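Local structure of glucosamine kinase (Streptacidiphilus jiangxiensis, 6HWJ) at residues P400-Y412 with V423-R435. The protein phosphorylates D-glucosamine to D-glucosamine 6-phosphate with ATP and magnesium ions, and acts more weakly on glucose. Numbering follows the deposited sequence. Where two conformers were deposited one is given.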
ATOM      1  N   PRO A 400      20.756   5.214  -5.996  1.00 34.24           N
ATOM      2  CA  PRO A 400      20.834   4.471  -4.724  1.00 29.60           C
ATOM      3  C   PRO A 400      19.542   3.770  -4.343  1.00 29.46           C
ATOM      4  O   PRO A 400      19.591   2.622  -3.890  1.00 30.37           O
ATOM      5  CB  PRO A 400      21.240   5.545  -3.705  1.00 30.85           C
ATOM      6  CG  PRO A 400      21.001   6.865  -4.363  1.00 34.50           C
ATOM      7  CD  PRO A 400      21.163   6.619  -5.854  1.00 34.36           C
ATOM      8  N   LEU A 401      18.377   4.422  -4.491  1.00 28.15           N
ATOM      9  CA  LEU A 401      17.128   3.778  -4.101  1.00 29.16           C
ATOM     10  C   LEU A 401      16.757   2.645  -5.055  1.00 28.83           C
ATOM     11  O   LEU A 401      16.183   1.631  -4.630  1.00 30.15           O
ATOM     12  CB  LEU A 401      16.004   4.800  -4.034  1.00 27.20           C
ATOM     13  CG  LEU A 401      16.053   5.866  -2.946  1.00 32.67           C
ATOM     14  CD1 LEU A 401      14.732   6.650  -2.910  1.00 31.84           C
ATOM     15  CD2 LEU A 401      16.351   5.255  -1.575  1.00 37.89           C
ATOM     16  N   ARG A 402      17.069   2.785  -6.342  1.00 28.70           N
ATOM     17  CA  ARG A 402      16.782   1.695  -7.271  1.00 30.36           C
ATOM     18  C   ARG A 402      17.619   0.467  -6.939  1.00 30.10           C
ATOM     19  O   ARG A 402      17.100  -0.654  -6.879  1.00 30.92           O
ATOM     20  CB  ARG A 402      17.013   2.148  -8.712  1.00 30.44           C
ATOM     21  CG  ARG A 402      16.861   1.040  -9.734  1.00 32.86           C
ATOM     22  CD  ARG A 402      15.433   0.446  -9.748  1.00 32.78           C
ATOM     23  NE  ARG A 402      15.350  -0.675 -10.677  1.00 30.78           N
ATOM     24  CZ  ARG A 402      15.143  -0.545 -11.989  1.00 32.99           C
ATOM     25  NH1 ARG A 402      15.118  -1.620 -12.760  1.00 33.14           N
ATOM     26  NH2 ARG A 402      14.948   0.652 -12.519  1.00 31.78           N
ATOM     27  N   TYR A 403      18.922   0.660  -6.694  1.00 31.62           N
ATOM     28  CA  TYR A 403      19.753  -0.464  -6.310  1.00 30.41           C
ATOM     29  C   TYR A 403      19.154  -1.167  -5.099  1.00 29.06           C
ATOM     30  O   TYR A 403      19.080  -2.394  -5.060  1.00 30.60           O
ATOM     31  CB  TYR A 403      21.187   0.006  -6.020  1.00 34.69           C
ATOM     32  CG  TYR A 403      22.012   0.372  -7.247  1.00 39.45           C
ATOM     33  CD1 TYR A 403      21.512   0.207  -8.534  1.00 40.36           C
ATOM     34  CD2 TYR A 403      23.306   0.867  -7.112  1.00 41.54           C
ATOM     35  CE1 TYR A 403      22.281   0.537  -9.652  1.00 41.57           C
ATOM     36  CE2 TYR A 403      24.074   1.186  -8.215  1.00 44.23           C
ATOM     37  CZ  TYR A 403      23.550   1.024  -9.486  1.00 44.80           C
ATOM     38  OH  TYR A 403      24.319   1.356 -10.591  1.00 46.18           O
ATOM     39  N   ALA A 404      18.716  -0.396  -4.097  1.00 27.78           N
ATOM     40  CA  ALA A 404      18.155  -0.992  -2.887  1.00 29.60           C
ATOM     41  C   ALA A 404      16.882  -1.780  -3.197  1.00 30.73           C
ATOM     42  O   ALA A 404      16.601  -2.796  -2.549  1.00 29.47           O
ATOM     43  CB  ALA A 404      17.865   0.098  -1.862  1.00 26.98           C
ATOM     44  N   GLN A 405      16.100  -1.320  -4.170  1.00 29.57           N
ATOM     45  CA  GLN A 405      14.912  -2.061  -4.577  1.00 33.80           C
ATOM     46  C   GLN A 405      15.301  -3.432  -5.108  1.00 32.55           C
ATOM     47  O   GLN A 405      14.699  -4.448  -4.743  1.00 32.74           O
ATOM     48  CB  GLN A 405      14.129  -1.289  -5.635  1.00 39.90           C
ATOM     49  CG  GLN A 405      13.416  -0.054  -5.148  1.00 51.84           C
ATOM     50  CD  GLN A 405      12.123  -0.368  -4.407  1.00 58.94           C
ATOM     51  OE1 GLN A 405      11.658  -1.515  -4.387  1.00 57.30           O
ATOM     52  NE2 GLN A 405      11.537   0.655  -3.794  1.00 60.70           N
ATOM     53  N   GLU A 406      16.319  -3.478  -5.978  1.00 28.28           N
ATOM     54  CA  GLU A 406      16.744  -4.758  -6.549  1.00 30.38           C
ATOM     55  C   GLU A 406      17.292  -5.685  -5.470  1.00 31.81           C
ATOM     56  O   GLU A 406      17.044  -6.901  -5.496  1.00 30.70           O
ATOM     57  CB  GLU A 406      17.784  -4.519  -7.652  1.00 29.45           C
ATOM     58  CG  GLU A 406      17.305  -3.597  -8.770  1.00 31.03           C
ATOM     59  CD  GLU A 406      16.093  -4.163  -9.525  1.00 33.46           C
ATOM     60  OE1 GLU A 406      15.850  -5.373  -9.431  1.00 34.38           O
ATOM     61  OE2 GLU A 406      15.385  -3.397 -10.210  1.00 35.82           O
ATOM     62  N   VAL A 407      18.018  -5.131  -4.485  1.00 30.06           N
ATOM     63  CA  VAL A 407      18.507  -5.948  -3.389  1.00 28.41           C
ATOM     64  C   VAL A 407      17.352  -6.548  -2.593  1.00 33.16           C
ATOM     65  O   VAL A 407      17.443  -7.688  -2.112  1.00 33.19           O
ATOM     66  CB  VAL A 407      19.437  -5.119  -2.484  1.00 35.65           C
ATOM     67  CG1 VAL A 407      19.843  -5.915  -1.259  1.00 38.14           C
ATOM     68  CG2 VAL A 407      20.663  -4.655  -3.273  1.00 35.00           C
ATOM     69  N   ARG A 408      16.262  -5.799  -2.432  1.00 35.76           N
ATOM     70  CA  ARG A 408      15.090  -6.343  -1.751  1.00 39.44           C
ATOM     71  C   ARG A 408      14.534  -7.561  -2.483  1.00 30.02           C
ATOM     72  O   ARG A 408      13.955  -8.452  -1.853  1.00 29.82           O
ATOM     73  CB  ARG A 408      13.990  -5.280  -1.620  1.00 48.52           C
ATOM     74  CG  ARG A 408      14.269  -4.165  -0.621  1.00 63.39           C
ATOM     75  CD  ARG A 408      14.470  -4.681   0.795  1.00 76.74           C
ATOM     76  NE  ARG A 408      13.446  -5.642   1.198  1.00 86.26           N
ATOM     77  CZ  ARG A 408      13.369  -6.192   2.408  1.00 93.52           C
ATOM     78  NH1 ARG A 408      12.408  -7.058   2.680  1.00 94.39           N
ATOM     79  NH2 ARG A 408      14.250  -5.871   3.347  1.00 97.45           N
ATOM     80  N   GLU A 409      14.667  -7.601  -3.815  1.00 25.27           N
ATOM     81  CA  GLU A 409      14.139  -8.727  -4.571  1.00 27.76           C
ATOM     82  C   GLU A 409      14.939  -9.989  -4.291  1.00 26.90           C
ATOM     83  O   GLU A 409      14.362 -11.084  -4.220  1.00 26.33           O
ATOM     84  CB  GLU A 409      14.134  -8.413  -6.074  1.00 30.17           C
ATOM     85  CG  GLU A 409      13.316  -7.199  -6.428  1.00 31.62           C
ATOM     86  CD  GLU A 409      11.823  -7.391  -6.179  1.00 34.38           C
ATOM     87  OE1 GLU A 409      11.357  -8.537  -6.066  1.00 32.95           O
ATOM     88  OE2 GLU A 409      11.102  -6.381  -6.102  1.00 36.80           O
ATOM     89  N   TYR A 410      16.263  -9.852  -4.105  1.00 27.75           N
ATOM     90  CA  TYR A 410      17.065 -10.989  -3.676  1.00 31.21           C
ATOM     91  C   TYR A 410      16.574 -11.544  -2.343  1.00 31.58           C
ATOM     92  O   TYR A 410      16.501 -12.771  -2.149  1.00 30.06           O
ATOM     93  CB  TYR A 410      18.540 -10.605  -3.521  1.00 30.02           C
ATOM     94  CG  TYR A 410      19.313 -10.347  -4.785  1.00 29.32           C
ATOM     95  CD1 TYR A 410      19.671 -11.384  -5.626  1.00 29.30           C
ATOM     96  CD2 TYR A 410      19.754  -9.065  -5.096  1.00 29.52           C
ATOM     97  CE1 TYR A 410      20.423 -11.147  -6.768  1.00 31.56           C
ATOM     98  CE2 TYR A 410      20.511  -8.821  -6.221  1.00 31.71           C
ATOM     99  CZ  TYR A 410      20.851  -9.860  -7.050  1.00 33.35           C
ATOM    100  OH  TYR A 410      21.604  -9.604  -8.171  1.00 39.44           O
ATOM    101  N   LEU A 411      16.262 -10.653  -1.398  1.00 31.05           N
ATOM    102  CA  LEU A 411      15.836 -11.093  -0.083  1.00 32.74           C
ATOM    103  C   LEU A 411      14.470 -11.758  -0.163  1.00 32.82           C
ATOM    104  O   LEU A 411      14.240 -12.789   0.480  1.00 32.15           O
ATOM    105  CB  LEU A 411      15.829  -9.911   0.901  1.00 33.20           C
ATOM    106  CG  LEU A 411      17.192  -9.277   1.192  1.00 35.92           C
ATOM    107  CD1 LEU A 411      17.065  -8.146   2.228  1.00 40.25           C
ATOM    108  CD2 LEU A 411      18.201 -10.305   1.698  1.00 38.25           C
ATOM    109  N   TYR A 412      13.550 -11.188  -0.947  1.00 33.12           N
ATOM    110  CA  TYR A 412      12.278 -11.864  -1.179  1.00 33.98           C
ATOM    111  C   TYR A 412      12.510 -13.275  -1.722  1.00 32.72           C
ATOM    112  O   TYR A 412      11.933 -14.251  -1.231  1.00 31.74           O
ATOM    113  CB  TYR A 412      11.416 -11.061  -2.138  1.00 35.72           C
ATOM    114  CG  TYR A 412      10.178 -11.815  -2.560  1.00 37.29           C
ATOM    115  CD1 TYR A 412       9.052 -11.847  -1.744  1.00 36.94           C
ATOM    116  CD2 TYR A 412      10.147 -12.521  -3.755  1.00 35.18           C
ATOM    117  CE1 TYR A 412       7.917 -12.554  -2.124  1.00 38.28           C
ATOM    118  CE2 TYR A 412       9.030 -13.231  -4.129  1.00 36.70           C
ATOM    119  CZ  TYR A 412       7.917 -13.243  -3.308  1.00 37.65           C
ATOM    120  OH  TYR A 412       6.806 -13.945  -3.684  1.00 39.56           O
ATOM    121  N   VAL A 423      15.382 -12.119 -11.451  1.00 24.40           N
ATOM    122  CA  VAL A 423      14.814 -10.796 -11.706  1.00 25.34           C
ATOM    123  C   VAL A 423      15.843  -9.728 -11.344  1.00 26.48           C
ATOM    124  O   VAL A 423      16.234  -8.944 -12.225  1.00 27.97           O
ATOM    125  CB  VAL A 423      13.483 -10.619 -10.960  1.00 26.88           C
ATOM    126  CG1 VAL A 423      12.927  -9.205 -11.127  1.00 24.29           C
ATOM    127  CG2 VAL A 423      12.455 -11.622 -11.488  1.00 28.72           C
ATOM    128  N   PRO A 424      16.328  -9.643 -10.098  1.00 27.77           N
ATOM    129  CA  PRO A 424      17.345  -8.614  -9.812  1.00 29.47           C
ATOM    130  C   PRO A 424      18.652  -8.862 -10.530  1.00 29.00           C
ATOM    131  O   PRO A 424      19.359  -7.901 -10.859  1.00 29.39           O
ATOM    132  CB  PRO A 424      17.505  -8.681  -8.281  1.00 28.98           C
ATOM    133  CG  PRO A 424      17.067 -10.068  -7.914  1.00 27.42           C
ATOM    134  CD  PRO A 424      15.925 -10.372  -8.874  1.00 26.29           C
ATOM    135  N   ASP A 425      19.012 -10.128 -10.784  1.00 28.24           N
ATOM    136  CA  ASP A 425      20.232 -10.410 -11.518  1.00 30.28           C
ATOM    137  C   ASP A 425      20.190  -9.770 -12.905  1.00 32.79           C
ATOM    138  O   ASP A 425      21.136  -9.081 -13.314  1.00 33.76           O
ATOM    139  CB  ASP A 425      20.444 -11.919 -11.620  1.00 33.13           C
ATOM    140  CG  ASP A 425      21.717 -12.278 -12.373  1.00 32.74           C
ATOM    141  OD1 ASP A 425      22.805 -11.894 -11.914  1.00 33.78           O
ATOM    142  OD2 ASP A 425      21.615 -12.950 -13.431  1.00 34.37           O
ATOM    143  N   LEU A 426      19.101  -9.983 -13.641  1.00 31.02           N
ATOM    144  CA  LEU A 426      19.014  -9.429 -14.989  1.00 30.61           C
ATOM    145  C   LEU A 426      18.772  -7.925 -14.941  1.00 28.87           C
ATOM    146  O   LEU A 426      19.314  -7.186 -15.759  1.00 30.77           O
ATOM    147  CB  LEU A 426      17.919 -10.143 -15.776  1.00 30.97           C
ATOM    148  CG  LEU A 426      18.187 -11.642 -15.986  1.00 35.54           C
ATOM    149  CD1 LEU A 426      17.017 -12.329 -16.683  1.00 35.60           C
ATOM    150  CD2 LEU A 426      19.486 -11.881 -16.765  1.00 35.15           C
ATOM    151  N   SER A 427      17.980  -7.450 -13.974  1.00 26.21           N
ATOM    152  CA  SER A 427      17.761  -6.014 -13.831  0.59 28.87           C
ATOM    153  C   SER A 427      19.077  -5.284 -13.588  1.00 29.46           C
ATOM    154  O   SER A 427      19.402  -4.310 -14.279  1.00 28.53           O
ATOM    155  CB  SER A 427      16.793  -5.740 -12.677  0.59 29.66           C
ATOM    156  OG  SER A 427      15.594  -6.440 -12.841  0.59 29.98           O
ATOM    157  N   LEU A 428      19.861  -5.752 -12.601  1.00 29.37           N
ATOM    158  CA  LEU A 428      21.120  -5.095 -12.272  1.00 30.99           C
ATOM    159  C   LEU A 428      22.139  -5.250 -13.386  1.00 33.74           C
ATOM    160  O   LEU A 428      22.980  -4.365 -13.578  1.00 35.43           O
ATOM    161  CB  LEU A 428      21.708  -5.640 -10.971  1.00 31.09           C
ATOM    162  CG  LEU A 428      21.001  -5.200  -9.692  1.00 31.81           C
ATOM    163  CD1 LEU A 428      21.484  -6.025  -8.510  1.00 34.50           C
ATOM    164  CD2 LEU A 428      21.223  -3.717  -9.430  1.00 31.63           C
ATOM    165  N   THR A 429      22.096  -6.368 -14.111  1.00 34.48           N
ATOM    166  CA  THR A 429      22.968  -6.543 -15.265  1.00 37.34           C
ATOM    167  C   THR A 429      22.786  -5.406 -16.261  1.00 37.46           C
ATOM    168  O   THR A 429      23.769  -4.890 -16.795  1.00 37.11           O
ATOM    169  CB  THR A 429      22.710  -7.898 -15.933  1.00 37.43           C
ATOM    170  OG1 THR A 429      23.099  -8.957 -15.043  1.00 35.40           O
ATOM    171  CG2 THR A 429      23.518  -8.011 -17.230  1.00 39.86           C
ATOM    172  N   ASP A 430      21.544  -4.986 -16.503  1.00 37.82           N
ATOM    173  CA  ASP A 430      21.287  -3.876 -17.413  1.00 40.71           C
ATOM    174  C   ASP A 430      21.445  -2.510 -16.747  1.00 43.74           C
ATOM    175  O   ASP A 430      21.733  -1.536 -17.445  1.00 45.15           O
ATOM    176  CB  ASP A 430      19.872  -3.999 -18.015  1.00 38.84           C
ATOM    177  CG  ASP A 430      19.779  -5.080 -19.082  1.00 43.56           C
ATOM    178  OD1 ASP A 430      20.830  -5.647 -19.477  1.00 45.03           O
ATOM    179  OD2 ASP A 430      18.652  -5.362 -19.556  1.00 45.59           O
ATOM    180  N   LEU A 431      21.292  -2.417 -15.422  1.00 44.49           N
ATOM    181  CA  LEU A 431      21.401  -1.128 -14.737  1.00 41.74           C
ATOM    182  C   LEU A 431      22.852  -0.696 -14.547  1.00 43.91           C
ATOM    183  O   LEU A 431      23.197   0.477 -14.746  1.00 43.36           O
ATOM    184  CB  LEU A 431      20.725  -1.196 -13.371  1.00 41.77           C
ATOM    185  CG  LEU A 431      19.204  -1.170 -13.294  1.00 41.66           C
ATOM    186  CD1 LEU A 431      18.767  -1.564 -11.895  1.00 41.61           C
ATOM    187  CD2 LEU A 431      18.678   0.196 -13.669  1.00 44.37           C
ATOM    188  N   LEU A 432      23.708  -1.616 -14.121  1.00 43.84           N
ATOM    189  CA  LEU A 432      25.054  -1.252 -13.717  1.00 45.53           C
ATOM    190  C   LEU A 432      25.832  -0.720 -14.913  1.00 48.02           C
ATOM    191  O   LEU A 432      25.633  -1.174 -16.043  1.00 51.30           O
ATOM    192  CB  LEU A 432      25.769  -2.455 -13.124  1.00 47.76           C
ATOM    193  CG  LEU A 432      25.254  -2.898 -11.751  1.00 52.74           C
ATOM    194  CD1 LEU A 432      25.780  -4.285 -11.411  1.00 55.28           C
ATOM    195  CD2 LEU A 432      25.667  -1.894 -10.684  1.00 54.09           C
ATOM    196  N   PRO A 433      26.725   0.245 -14.693  1.00 49.02           N
ATOM    197  CA  PRO A 433      27.522   0.775 -15.808  1.00 56.80           C
ATOM    198  C   PRO A 433      28.371  -0.322 -16.433  1.00 69.06           C
ATOM    199  O   PRO A 433      29.205  -0.944 -15.769  1.00 67.25           O
ATOM    200  CB  PRO A 433      28.385   1.857 -15.142  1.00 56.69           C
ATOM    201  CG  PRO A 433      28.455   1.457 -13.705  1.00 54.08           C
ATOM    202  CD  PRO A 433      27.107   0.849 -13.403  1.00 49.78           C
ATOM    203  N   GLU A 434      28.165  -0.544 -17.732  1.00 83.68           N
ATOM    204  CA  GLU A 434      28.841  -1.627 -18.434  1.00 98.35           C
ATOM    205  C   GLU A 434      30.349  -1.415 -18.489  1.00104.25           C
ATOM    206  O   GLU A 434      31.077  -2.260 -19.020  1.00104.38           O
ATOM    207  CB  GLU A 434      28.275  -1.780 -19.851  1.00106.22           C
ATOM    208  CG  GLU A 434      28.153  -0.489 -20.642  1.00112.62           C
ATOM    209  CD  GLU A 434      27.501  -0.707 -21.994  1.00116.70           C
ATOM    210  OE1 GLU A 434      28.231  -0.961 -22.977  1.00119.63           O
ATOM    211  OE2 GLU A 434      26.256  -0.641 -22.069  1.00116.70           O
ATOM    212  N   ARG A 435      30.829  -0.305 -17.935  1.00108.57           N
ATOM    213  CA  ARG A 435      32.266  -0.086 -17.772  1.00112.62           C
ATOM    214  C   ARG A 435      32.863  -0.921 -16.642  1.00111.95           C
ATOM    215  O   ARG A 435      34.031  -0.705 -16.293  1.00117.16           O
ATOM    216  CB  ARG A 435      32.541   1.398 -17.520  1.00114.59           C
TER
HETATM  217  O   HOH W   1      23.012   2.371 -12.791  1.00 45.45           O
HETATM  218  O   HOH W   2      22.729 -11.724  -9.373  1.00 29.83           O
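Tyr410 and Pro424 meet at one end of an antiparallel helix hairpin, whose axes, 8.8 Å apart, make an angle of 158° between their N-to-C directions. Pro424 CG stands 3.6 Å from the centroid of the Tyr410 ring and 8° off its normal, a CH-pi contact over the middle of the face. Leu428 CD1 comes to the edge of the same ring, and a water links Tyr410 OH, as donor, to Asp425 OD1, which also pairs with Arg271.

At the centre Glu406 is a knob in a hole formed by Pro424, Ser427, Leu428 and Leu431. Its chain, bent at chi2, lays the carboxylate against Ser427, with OE1 3.4 Å from Ser427 CB and hydrogen-bonded by His348. Arg402 grips Glu406 OE2 side-on from within its own helix: NE gives a fairly straight bond (2.8 Å, 160°), NH1 a more bent one, both near the guanidinium plane. NH1 also pairs with Asp347, and NH2 hydrogen-bonds Gln373, while Leu431 CD1 lies over one guanidinium face, toward its rim. This buried ion pair therefore has apolar packing above its plane and polar partners around it.

Residues 405-412 are part of what is probably the motif that determines substrate specificity; glucosamine-binding Glu409, whose OE1 is hydrogen-bonded to Trp420 NE1, rests its CB on Pro424. At the far end, a water donates to Leu431 O and hydrogen-bonds Tyr403 OH, which lies 3.5 Å from Leu432 CD2.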